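PDB 3TR6: O-methyltransferase from Coxiella burnetii, which probably transfers a methyl group from S-adenosylmethionine to a hydroxyl oxygen of its substrate, with a divalent metal ion in the active site. Local coordinates for residues Q17-L20 and Q21-R25; R34-T37 and T38-S42; Y145-A148 and D149-N152. All coordinates share one frame; numbering follows the deposited sequence.

Interaction 1 (Q17-L20 and Q21-R25); sequences QYLL and QVSLR
S23 turns its hydroxyl back over the helix toward L19: chi1 of 75° places OG between its own backbone N and carbonyl carbon. From this position S23 OG donates a hydrogen bond to L19 O at 2.7 Å. Y18 has CG trans to its backbone N (chi1 169°), and its ring lies beside V22 one turn on. The ring and the valine meet at a slant. V22 CG1 comes within 3.8 Å of Y18 CZ, on the phenol end of the ring. The same methyl makes an off-centre CH-pi contact, 29° from the ring normal.

These side chains mark the C-terminal end of helix 13-21. The last regular turn is closed by Q21 N, which bonds to Q17 O at 3.1 Å. V22 is the first residue to leave helical backbone angles. Its N bonds to L19 O at 3.2 Å, with a weak second bond to Y18 O. L19 O therefore takes two donors, V22 N and S23 OG. They approach from opposite faces of its carbonyl plane. One turn is still closed beyond this point, by L24 N, which bonds to L20 O at 3.0 Å. The two leucine side chains make a loose contact, L20 CD2 lying 4.3 Å from L24 CB. Both also pack on helix 50-63, L20 on E51 and L24 on P50 and Q54.

Q54 binds the outgoing chain at both S23 O and R25 N. The helix end also meets the second subunit, where Y18 OH bonds to N198 of that chain and the R25 guanidinium bonds to the carbonyl oxygens of D204 and V207 of the same chain.

Interaction 2 (R34-T37 and T38-S42); sequences REET and TRSFS
E36 and R39 sit three residues apart on the last turns of helix 28-40, and their charged ends come together with the carboxylate and guanidinium planes turned 50° against each other. R39 NH2 is 3.5 Å from E36 OE1, a long salt bridge. R39 gets there by a bend at chi3 (57°), which brings its end back toward the preceding turn. The other oxygen, E36 OE2, bonds to Y108 of helix 99-111.

S40 lies close to the same pair. Its OG is over one face of the R39 guanidinium, offset toward the rim. S40 OG also donates to E36 O at 3.1 Å, while S40 N bonds to the same oxygen at 2.9 Å. The two donors arrive from opposite faces of the carbonyl plane. T38 repeats this pattern on R34 O, with OG1 at 3.0 Å and the backbone N at 2.9 Å. The hydroxyls of S40 and T38 thus each fold back on the carbonyl four residues earlier.

On another side of the helix, R34 meets E35 edge-on. R34 NH1 is 3.2 Å from E35 OE1, which lies in the guanidinium plane. R34 NH2 has a further salt bridge to E26, and T37 OG1 is bonded to L33 O and to T75.

F41 is the first residue past the helix. Its ring packs on S101 and L104 and makes a cation-pi contact with K100. F41 N bonds to T37 O at 2.9 Å, and that same oxygen sits at the edge of the F41 ring, in its plane.

Interaction 3 (Y145-A148 and D149-N152); sequences YIDA and DKAN. With NI (nickel (II) ion), chain B; SAH (S-adenosyl-L-homocysteine), chain C.
D147 and K150 run side by side and point the same way, with D147 OD2 and K150 NZ 2.9 Å apart. D147 OD2 also binds the nickel ion at 2.6 Å. The other carboxylate oxygen, D147 OD1, accepts a hydrogen bond from the amino N of S-adenosylhomocysteine at 3.0 Å. One carboxylate thus faces both the metal and the cofactor product. D173 and N174 belong to the same metal site.

At the adenine end, D149 OD1 lies 3.1 Å from N7 of the ligand, a close approach; its hydrogen bond is to Y156 OH.

Around them, further bonds tie the turn together. K150 bends at chi2 (-50°), and its NZ donates to A148 O at 3.1 Å, in the carbonyl plane and on a lone pair. A water accepts from K150 NZ and donates to I146 O. Another water links A148 N to D149 O. N152 ND2 donates to D149 OD2 at 2.8 Å.

The turn follows strand 141-146, at the C-terminal end of the parallel strands, where Rossmann-like methyltransferases bind S-adenosylmethionine. Y145 OH is bonded to T48 and Q52. The strand lies between parallel strands 67-71 and 168-173, with I146 packing on I71, I170 and V172, while the loop from 149 leads into helix 153-163.

How the interactions relate
The three contacts come in series along the chain; none nests in or crosses another. Each joins adjacent segments and closes only a local turn. Interaction 1 ends helix 13-21 and meets both helix 50-63 and the second subunit. The chain then enters helix 28-40, whose end is interaction 2, packed against helix 99-111. The nearest atoms of interactions 1 and 2 are about 5 Å apart, without touching. Interaction 3 follows much later, at the end of strand 141-146 of the central sheet and the turn that follows, and holds the metal and ligand directly. T37 of interaction 2 lies about 7 Å from the ligand, whereas L24 of interaction 1 is about 13 Å away (both measured from the side chain).

Interaction 1 (Q17-L20 and Q21-R25)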
ATOM      1  N   GLN A  17     -15.556  -7.358  -6.512  1.00 34.42           N
ATOM      2  CA  GLN A  17     -15.369  -8.029  -7.790  1.00 39.11           C
ATOM      3  C   GLN A  17     -14.922  -7.054  -8.868  1.00 40.02           C
ATOM      4  O   GLN A  17     -14.082  -7.382  -9.705  1.00 36.32           O
ATOM      5  CB  GLN A  17     -16.649  -8.747  -8.219  1.00 35.05           C
ATOM      6  CG  GLN A  17     -16.953  -9.990  -7.398  1.00 34.44           C
ATOM      7  CD  GLN A  17     -15.849 -11.024  -7.482  1.00 36.34           C
ATOM      8  OE1 GLN A  17     -15.078 -11.047  -8.443  1.00 44.75           O
ATOM      9  NE2 GLN A  17     -15.762 -11.883  -6.474  1.00 36.71           N
ATOM     10  N   TYR A  18     -15.494  -5.854  -8.849  1.00 42.38           N
ATOM     11  CA  TYR A  18     -15.108  -4.826  -9.802  1.00 36.71           C
ATOM     12  C   TYR A  18     -13.644  -4.457  -9.607  1.00 35.22           C
ATOM     13  O   TYR A  18     -12.913  -4.240 -10.572  1.00 36.40           O
ATOM     14  CB  TYR A  18     -15.988  -3.581  -9.661  1.00 36.07           C
ATOM     15  CG  TYR A  18     -15.451  -2.411 -10.442  1.00 36.48           C
ATOM     16  CD1 TYR A  18     -15.696  -2.295 -11.801  1.00 35.54           C
ATOM     17  CD2 TYR A  18     -14.669  -1.437  -9.827  1.00 37.44           C
ATOM     18  CE1 TYR A  18     -15.192  -1.243 -12.525  1.00 45.03           C
ATOM     19  CE2 TYR A  18     -14.159  -0.376 -10.549  1.00 30.44           C
ATOM     20  CZ  TYR A  18     -14.425  -0.286 -11.899  1.00 39.30           C
ATOM     21  OH  TYR A  18     -13.933   0.760 -12.644  1.00 40.70           O
ATOM     22  N   LEU A  19     -13.222  -4.386  -8.350  1.00 33.18           N
ATOM     23  CA  LEU A  19     -11.845  -4.034  -8.024  1.00 32.61           C
ATOM     24  C   LEU A  19     -10.872  -5.034  -8.637  1.00 34.59           C
ATOM     25  O   LEU A  19      -9.872  -4.647  -9.245  1.00 35.47           O
ATOM     26  CB  LEU A  19     -11.660  -3.952  -6.508  1.00 31.24           C
ATOM     27  CG  LEU A  19     -10.287  -3.555  -5.969  1.00 26.02           C
ATOM     28  CD1 LEU A  19     -10.426  -2.886  -4.614  1.00 24.10           C
ATOM     29  CD2 LEU A  19      -9.358  -4.762  -5.881  1.00 22.92           C
ATOM     30  N   LEU A  20     -11.166  -6.321  -8.482  1.00 31.49           N
ATOM     31  CA  LEU A  20     -10.330  -7.360  -9.067  1.00 30.42           C
ATOM     32  C   LEU A  20     -10.279  -7.230 -10.588  1.00 31.17           C
ATOM     33  O   LEU A  20      -9.247  -7.485 -11.207  1.00 37.25           O
ATOM     34  CB  LEU A  20     -10.825  -8.752  -8.675  1.00 29.57           C
ATOM     35  CG  LEU A  20     -10.821  -9.108  -7.190  1.00 34.99           C
ATOM     36  CD1 LEU A  20     -11.342 -10.525  -6.992  1.00 37.08           C
ATOM     37  CD2 LEU A  20      -9.430  -8.960  -6.599  1.00 31.55           C
ATOM     38  N   GLN A  21     -11.395  -6.828 -11.184  1.00 28.80           N
ATOM     39  CA  GLN A  21     -11.483  -6.718 -12.636  1.00 37.84           C
ATOM     40  C   GLN A  21     -10.619  -5.597 -13.196  1.00 38.02           C
ATOM     41  O   GLN A  21     -10.212  -5.643 -14.354  1.00 41.52           O
ATOM     42  CB  GLN A  21     -12.935  -6.527 -13.074  1.00 41.74           C
ATOM     43  CG  GLN A  21     -13.814  -7.744 -12.825  1.00 53.48           C
ATOM     44  CD  GLN A  21     -15.290  -7.459 -13.040  1.00 55.91           C
ATOM     45  OE1 GLN A  21     -15.668  -6.365 -13.462  1.00 51.14           O
ATOM     46  NE2 GLN A  21     -16.132  -8.446 -12.746  1.00 49.23           N
ATOM     47  N   VAL A  22     -10.343  -4.588 -12.375  1.00 33.58           N
ATOM     48  CA  VAL A  22      -9.553  -3.450 -12.827  1.00 31.34           C
ATOM     49  C   VAL A  22      -8.202  -3.342 -12.134  1.00 36.07           C
ATOM     50  O   VAL A  22      -7.527  -2.319 -12.252  1.00 33.42           O
ATOM     51  CB  VAL A  22     -10.312  -2.115 -12.656  1.00 36.81           C
ATOM     52  CG1 VAL A  22     -11.549  -2.098 -13.531  1.00 39.50           C
ATOM     53  CG2 VAL A  22     -10.666  -1.877 -11.189  1.00 34.57           C
ATOM     54  N   SER A  23      -7.800  -4.388 -11.416  1.00 33.57           N
ATOM     55  CA  SER A  23      -6.520  -4.343 -10.715  1.00 31.08           C
ATOM     56  C   SER A  23      -5.720  -5.650 -10.741  1.00 33.38           C
ATOM     57  O   SER A  23      -4.498  -5.625 -10.896  1.00 35.71           O
ATOM     58  CB  SER A  23      -6.705  -3.855  -9.271  1.00 30.14           C
ATOM     59  OG  SER A  23      -7.265  -4.858  -8.445  1.00 33.04           O
ATOM     60  N   LEU A  24      -6.397  -6.784 -10.582  1.00 34.58           N
ATOM     61  CA  LEU A  24      -5.700  -8.065 -10.436  1.00 34.62           C
ATOM     62  C   LEU A  24      -5.055  -8.545 -11.733  1.00 35.50           C
ATOM     63  O   LEU A  24      -5.747  -8.884 -12.690  1.00 38.34           O
ATOM     64  CB  LEU A  24      -6.641  -9.144  -9.893  1.00 40.04           C
ATOM     65  CG  LEU A  24      -6.046 -10.552  -9.770  1.00 41.74           C
ATOM     66  CD1 LEU A  24      -4.900 -10.562  -8.769  1.00 38.32           C
ATOM     67  CD2 LEU A  24      -7.119 -11.556  -9.372  1.00 33.68           C
ATOM     68  N   ARG A  25      -3.726  -8.577 -11.747  1.00 33.84           N
ATOM     69  CA  ARG A  25      -2.964  -9.044 -12.902  1.00 40.27           C
ATOM     70  C   ARG A  25      -2.201 -10.316 -12.549  1.00 43.22           C
ATOM     71  O   ARG A  25      -0.969 -10.318 -12.528  1.00 44.35           O
ATOM     72  CB  ARG A  25      -1.950  -7.989 -13.339  1.00 39.13           C
ATOM     73  CG  ARG A  25      -2.522  -6.650 -13.748  1.00 40.51           C
ATOM     74  CD  ARG A  25      -1.377  -5.706 -14.078  1.00 47.48           C
ATOM     75  NE  ARG A  25      -1.808  -4.448 -14.678  1.00 48.03           N
ATOM     76  CZ  ARG A  25      -0.969  -3.518 -15.121  1.00 45.09           C
ATOM     77  NH1 ARG A  25       0.340  -3.713 -15.033  1.00 38.51           N
ATOM     78  NH2 ARG A  25      -1.434  -2.397 -15.656  1.00 39.68           N
TER

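Interaction 2 (R34-T37 and T38-S42)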
ATOM      1  N   ARG A  34      -2.355 -22.070  -7.617  1.00 36.99           N
ATOM      2  CA  ARG A  34      -3.412 -22.110  -6.613  1.00 43.75           C
ATOM      3  C   ARG A  34      -4.600 -22.990  -7.010  1.00 43.73           C
ATOM      4  O   ARG A  34      -5.344 -23.464  -6.151  1.00 40.23           O
ATOM      5  CB  ARG A  34      -3.850 -20.707  -6.178  1.00 45.05           C
ATOM      6  CG  ARG A  34      -4.576 -19.876  -7.207  1.00 42.24           C
ATOM      7  CD  ARG A  34      -5.433 -18.841  -6.484  1.00 43.89           C
ATOM      8  NE  ARG A  34      -5.831 -17.730  -7.340  1.00 51.40           N
ATOM      9  CZ  ARG A  34      -6.634 -17.843  -8.395  1.00 53.89           C
ATOM     10  NH1 ARG A  34      -7.115 -19.029  -8.743  1.00 46.30           N
ATOM     11  NH2 ARG A  34      -6.945 -16.770  -9.107  1.00 58.51           N
ATOM     12  N   GLU A  35      -4.770 -23.217  -8.306  1.00 41.23           N
ATOM     13  CA  GLU A  35      -5.709 -24.233  -8.759  1.00 43.88           C
ATOM     14  C   GLU A  35      -5.250 -25.588  -8.237  1.00 43.93           C
ATOM     15  O   GLU A  35      -6.056 -26.393  -7.776  1.00 46.50           O
ATOM     16  CB  GLU A  35      -5.803 -24.262 -10.287  1.00 40.29           C
ATOM     17  CG  GLU A  35      -6.531 -23.069 -10.886  1.00 52.15           C
ATOM     18  CD  GLU A  35      -7.935 -22.899 -10.329  1.00 63.94           C
ATOM     19  OE1 GLU A  35      -8.208 -21.851  -9.703  1.00 63.89           O
ATOM     20  OE2 GLU A  35      -8.767 -23.814 -10.520  1.00 62.30           O
ATOM     21  N   GLU A  36      -3.945 -25.828  -8.303  1.00 41.24           N
ATOM     22  CA  GLU A  36      -3.380 -27.080  -7.820  1.00 41.73           C
ATOM     23  C   GLU A  36      -3.386 -27.162  -6.297  1.00 42.97           C
ATOM     24  O   GLU A  36      -3.611 -28.227  -5.727  1.00 44.70           O
ATOM     25  CB  GLU A  36      -1.961 -27.278  -8.355  1.00 47.60           C
ATOM     26  CG  GLU A  36      -1.207 -28.391  -7.648  1.00 55.61           C
ATOM     27  CD  GLU A  36      -0.438 -29.287  -8.599  1.00 63.06           C
ATOM     28  OE1 GLU A  36      -0.172 -30.450  -8.227  1.00 65.03           O
ATOM     29  OE2 GLU A  36      -0.097 -28.833  -9.713  1.00 62.03           O
ATOM     30  N   THR A  37      -3.136 -26.038  -5.638  1.00 43.90           N
ATOM     31  CA  THR A  37      -3.151 -26.016  -4.181  1.00 43.66           C
ATOM     32  C   THR A  37      -4.558 -26.314  -3.671  1.00 40.17           C
ATOM     33  O   THR A  37      -4.733 -27.028  -2.683  1.00 35.87           O
ATOM     34  CB  THR A  37      -2.660 -24.665  -3.619  1.00 34.14           C
ATOM     35  OG1 THR A  37      -1.311 -24.438  -4.035  1.00 37.64           O
ATOM     36  CG2 THR A  37      -2.709 -24.665  -2.103  1.00 32.16           C
ATOM     37  N   THR A  38      -5.558 -25.768  -4.356  1.00 38.03           N
ATOM     38  CA  THR A  38      -6.953 -26.011  -4.004  1.00 44.55           C
ATOM     39  C   THR A  38      -7.296 -27.482  -4.194  1.00 41.72           C
ATOM     40  O   THR A  38      -7.986 -28.092  -3.371  1.00 36.58           O
ATOM     41  CB  THR A  38      -7.912 -25.170  -4.871  1.00 42.49           C
ATOM     42  OG1 THR A  38      -7.830 -23.794  -4.484  1.00 40.42           O
ATOM     43  CG2 THR A  38      -9.346 -25.650  -4.698  1.00 47.73           C
ATOM     44  N   ARG A  39      -6.800 -28.044  -5.288  1.00 37.45           N
ATOM     45  CA  ARG A  39      -7.080 -29.425  -5.646  1.00 40.65           C
ATOM     46  C   ARG A  39      -6.404 -30.444  -4.723  1.00 45.25           C
ATOM     47  O   ARG A  39      -6.968 -31.501  -4.449  1.00 47.12           O
ATOM     48  CB  ARG A  39      -6.670 -29.673  -7.100  1.00 43.56           C
ATOM     49  CG  ARG A  39      -6.821 -31.111  -7.556  1.00 53.80           C
ATOM     50  CD  ARG A  39      -6.684 -31.233  -9.065  1.00 59.86           C
ATOM     51  NE  ARG A  39      -5.411 -30.713  -9.561  1.00 58.22           N
ATOM     52  CZ  ARG A  39      -4.251 -31.358  -9.474  1.00 67.42           C
ATOM     53  NH1 ARG A  39      -4.191 -32.550  -8.893  1.00 53.57           N
ATOM     54  NH2 ARG A  39      -3.146 -30.806  -9.961  1.00 69.36           N
ATOM     55  N   SER A  40      -5.209 -30.119  -4.235  1.00 41.77           N
ATOM     56  CA  SER A  40      -4.382 -31.101  -3.540  1.00 35.53           C
ATOM     57  C   SER A  40      -4.271 -30.904  -2.031  1.00 34.06           C
ATOM     58  O   SER A  40      -3.845 -31.813  -1.322  1.00 35.55           O
ATOM     59  CB  SER A  40      -2.976 -31.127  -4.144  1.00 35.23           C
ATOM     60  OG  SER A  40      -3.024 -31.261  -5.553  1.00 48.56           O
ATOM     61  N   PHE A  41      -4.637 -29.726  -1.536  1.00 38.61           N
ATOM     62  CA  PHE A  41      -4.447 -29.417  -0.119  1.00 34.04           C
ATOM     63  C   PHE A  41      -5.727 -28.982   0.583  1.00 36.37           C
ATOM     64  O   PHE A  41      -6.374 -28.014   0.180  1.00 35.00           O
ATOM     65  CB  PHE A  41      -3.363 -28.353   0.058  1.00 34.64           C
ATOM     66  CG  PHE A  41      -1.992 -28.816  -0.343  1.00 37.90           C
ATOM     67  CD1 PHE A  41      -1.075 -29.215   0.616  1.00 38.52           C
ATOM     68  CD2 PHE A  41      -1.621 -28.863  -1.677  1.00 35.87           C
ATOM     69  CE1 PHE A  41       0.183 -29.644   0.255  1.00 34.89           C
ATOM     70  CE2 PHE A  41      -0.361 -29.295  -2.044  1.00 36.23           C
ATOM     71  CZ  PHE A  41       0.542 -29.686  -1.075  1.00 34.39           C
ATOM     72  N   SER A  42      -6.087 -29.701   1.640  1.00 36.05           N
ATOM     73  CA  SER A  42      -7.274 -29.364   2.416  1.00 32.91           C
ATOM     74  C   SER A  42      -7.070 -28.031   3.118  1.00 33.68           C
ATOM     75  O   SER A  42      -8.025 -27.397   3.561  1.00 34.40           O
ATOM     76  CB  SER A  42      -7.583 -30.459   3.441  1.00 37.45           C
ATOM     77  OG  SER A  42      -6.512 -30.641   4.352  1.00 35.36           O
TER

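Interaction 3 (Y145-A148 and D149-N152)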
ATOM      1  N   TYR A 145       8.013 -10.698   5.114  1.00 30.69           N
ATOM      2  CA  TYR A 145       6.591 -11.025   5.087  1.00 30.68           C
ATOM      3  C   TYR A 145       6.286 -12.146   6.071  1.00 31.36           C
ATOM      4  O   TYR A 145       6.744 -13.277   5.901  1.00 29.72           O
ATOM      5  CB  TYR A 145       6.171 -11.424   3.671  1.00 29.96           C
ATOM      6  CG  TYR A 145       4.722 -11.845   3.520  1.00 31.44           C
ATOM      7  CD1 TYR A 145       3.687 -11.032   3.959  1.00 30.80           C
ATOM      8  CD2 TYR A 145       4.393 -13.047   2.906  1.00 29.44           C
ATOM      9  CE1 TYR A 145       2.359 -11.415   3.806  1.00 37.52           C
ATOM     10  CE2 TYR A 145       3.079 -13.439   2.744  1.00 26.41           C
ATOM     11  CZ  TYR A 145       2.063 -12.624   3.196  1.00 38.78           C
ATOM     12  OH  TYR A 145       0.752 -13.025   3.032  1.00 30.61           O
ATOM     13  N   ILE A 146       5.514 -11.819   7.104  1.00 24.84           N
ATOM     14  CA  ILE A 146       5.204 -12.761   8.171  1.00 28.24           C
ATOM     15  C   ILE A 146       3.834 -13.394   7.969  1.00 32.75           C
ATOM     16  O   ILE A 146       2.810 -12.727   8.106  1.00 34.14           O
ATOM     17  CB  ILE A 146       5.223 -12.072   9.543  1.00 35.42           C
ATOM     18  CG1 ILE A 146       6.584 -11.411   9.791  1.00 29.08           C
ATOM     19  CG2 ILE A 146       4.865 -13.068  10.638  1.00 31.89           C
ATOM     20  CD1 ILE A 146       6.629 -10.555  11.033  1.00 27.54           C
ATOM     21  N   ASP A 147       3.819 -14.689   7.662  1.00 36.05           N
ATOM     22  CA  ASP A 147       2.576 -15.384   7.346  1.00 32.76           C
ATOM     23  C   ASP A 147       2.660 -16.881   7.667  1.00 34.52           C
ATOM     24  O   ASP A 147       2.392 -17.732   6.817  1.00 32.56           O
ATOM     25  CB  ASP A 147       2.214 -15.151   5.875  1.00 30.03           C
ATOM     26  CG  ASP A 147       0.865 -15.718   5.506  1.00 33.51           C
ATOM     27  OD1 ASP A 147       0.583 -15.847   4.296  1.00 35.08           O
ATOM     28  OD2 ASP A 147       0.086 -16.038   6.428  1.00 46.07           O
ATOM     29  N   ALA A 148       3.032 -17.194   8.904  1.00 39.93           N
ATOM     30  CA  ALA A 148       3.131 -18.580   9.354  1.00 44.36           C
ATOM     31  C   ALA A 148       2.195 -18.842  10.534  1.00 43.30           C
ATOM     32  O   ALA A 148       1.069 -18.351  10.562  1.00 46.41           O
ATOM     33  CB  ALA A 148       4.566 -18.917   9.722  1.00 40.98           C
ATOM     34  N   ASP A 149       2.656 -19.621  11.505  1.00 43.06           N
ATOM     35  CA  ASP A 149       1.862 -19.880  12.702  1.00 45.61           C
ATOM     36  C   ASP A 149       1.601 -18.580  13.458  1.00 44.00           C
ATOM     37  O   ASP A 149       2.536 -17.869  13.828  1.00 42.18           O
ATOM     38  CB  ASP A 149       2.543 -20.917  13.604  1.00 38.00           C
ATOM     39  CG  ASP A 149       4.026 -20.641  13.806  1.00 49.37           C
ATOM     40  OD1 ASP A 149       4.748 -20.467  12.799  1.00 45.60           O
ATOM     41  OD2 ASP A 149       4.473 -20.600  14.973  1.00 48.39           O
ATOM     42  N   LYS A 150       0.326 -18.274  13.689  1.00 47.03           N
ATOM     43  CA  LYS A 150      -0.064 -16.979  14.246  1.00 53.36           C
ATOM     44  C   LYS A 150       0.351 -16.791  15.704  1.00 46.95           C
ATOM     45  O   LYS A 150       0.524 -15.664  16.162  1.00 49.94           O
ATOM     46  CB  LYS A 150      -1.571 -16.745  14.088  1.00 49.10           C
ATOM     47  CG  LYS A 150      -2.096 -17.001  12.682  1.00 47.57           C
ATOM     48  CD  LYS A 150      -1.274 -16.280  11.620  1.00 43.66           C
ATOM     49  CE  LYS A 150      -1.747 -16.659  10.218  1.00 52.55           C
ATOM     50  NZ  LYS A 150      -0.772 -16.285   9.154  1.00 38.55           N
ATOM     51  N   ALA A 151       0.507 -17.891  16.431  1.00 47.91           N
ATOM     52  CA  ALA A 151       0.908 -17.816  17.831  1.00 50.57           C
ATOM     53  C   ALA A 151       2.247 -17.093  17.989  1.00 53.52           C
ATOM     54  O   ALA A 151       2.497 -16.436  19.002  1.00 45.81           O
ATOM     55  CB  ALA A 151       0.980 -19.212  18.439  1.00 40.69           C
ATOM     56  N   ASN A 152       3.098 -17.208  16.974  1.00 43.81           N
ATOM     57  CA  ASN A 152       4.445 -16.655  17.036  1.00 42.45           C
ATOM     58  C   ASN A 152       4.648 -15.334  16.298  1.00 46.65           C
ATOM     59  O   ASN A 152       5.790 -14.945  16.050  1.00 47.94           O
ATOM     60  CB  ASN A 152       5.463 -17.674  16.512  1.00 46.12           C
ATOM     61  CG  ASN A 152       5.870 -18.687  17.561  1.00 46.71           C
ATOM     62  OD1 ASN A 152       5.941 -18.371  18.750  1.00 41.97           O
ATOM     63  ND2 ASN A 152       6.146 -19.912  17.126  1.00 40.33           N
TER
HETATM   64 NI    NI B 223      -2.226 -15.825   5.308  1.00 58.79          NI
HETATM   65  N   SAH C 224       2.477 -17.170   2.430  1.00 35.42           N
HETATM   66  CA  SAH C 224       1.942 -18.488   2.229  1.00 37.43           C
HETATM   67  CB  SAH C 224       0.981 -18.874   3.341  1.00 29.64           C
HETATM   68  CG  SAH C 224       1.446 -19.952   4.293  1.00 40.52           C
HETATM   69  SD  SAH C 224       0.256 -20.578   5.469  1.00 37.09           S
HETATM   70  C   SAH C 224       1.233 -18.550   0.921  1.00 39.23           C
HETATM   71  O   SAH C 224       0.403 -19.478   0.712  1.00 39.81           O
HETATM   72  OXT SAH C 224       1.450 -17.692   0.028  1.00 34.01           O
HETATM   73  C5' SAH C 224       1.089 -21.073   6.969  1.00 37.87           C
HETATM   74  C4' SAH C 224       2.296 -21.830   6.824  1.00 44.23           C
HETATM   75  O4' SAH C 224       3.116 -21.683   8.035  1.00 41.33           O
HETATM   76  C3' SAH C 224       1.993 -23.272   6.704  1.00 45.83           C
HETATM   77  O3' SAH C 224       2.522 -23.747   5.535  1.00 43.38           O
HETATM   78  C2' SAH C 224       2.650 -23.905   7.858  1.00 49.06           C
HETATM   79  O2' SAH C 224       3.213 -25.104   7.497  1.00 43.11           O
HETATM   80  C1' SAH C 224       3.707 -22.930   8.228  1.00 46.32           C
HETATM   81  N9  SAH C 224       4.232 -23.034   9.586  1.00 48.01           N
HETATM   82  C8  SAH C 224       3.545 -23.346  10.696  1.00 46.66           C
HETATM   83  N7  SAH C 224       4.402 -23.322  11.730  1.00 42.07           N
HETATM   84  C5  SAH C 224       5.629 -22.995  11.279  1.00 46.53           C
HETATM   85  C6  SAH C 224       6.877 -22.826  11.888  1.00 39.75           C
HETATM   86  N6  SAH C 224       7.036 -23.011  13.295  1.00 34.75           N
HETATM   87  N1  SAH C 224       7.929 -22.486  11.123  1.00 44.20           N
HETATM   88  C2  SAH C 224       7.798 -22.311   9.802  1.00 48.99           C
HETATM   89  N3  SAH C 224       6.617 -22.468   9.189  1.00 42.87           N
HETATM   90  C4  SAH C 224       5.523 -22.807   9.901  1.00 49.27           C
HETATM   91  O   HOH W   1       0.743 -13.813  10.303  1.00 37.60           O
HETATM   92  O   HOH W   2       2.971 -15.966  11.853  1.00 40.33           O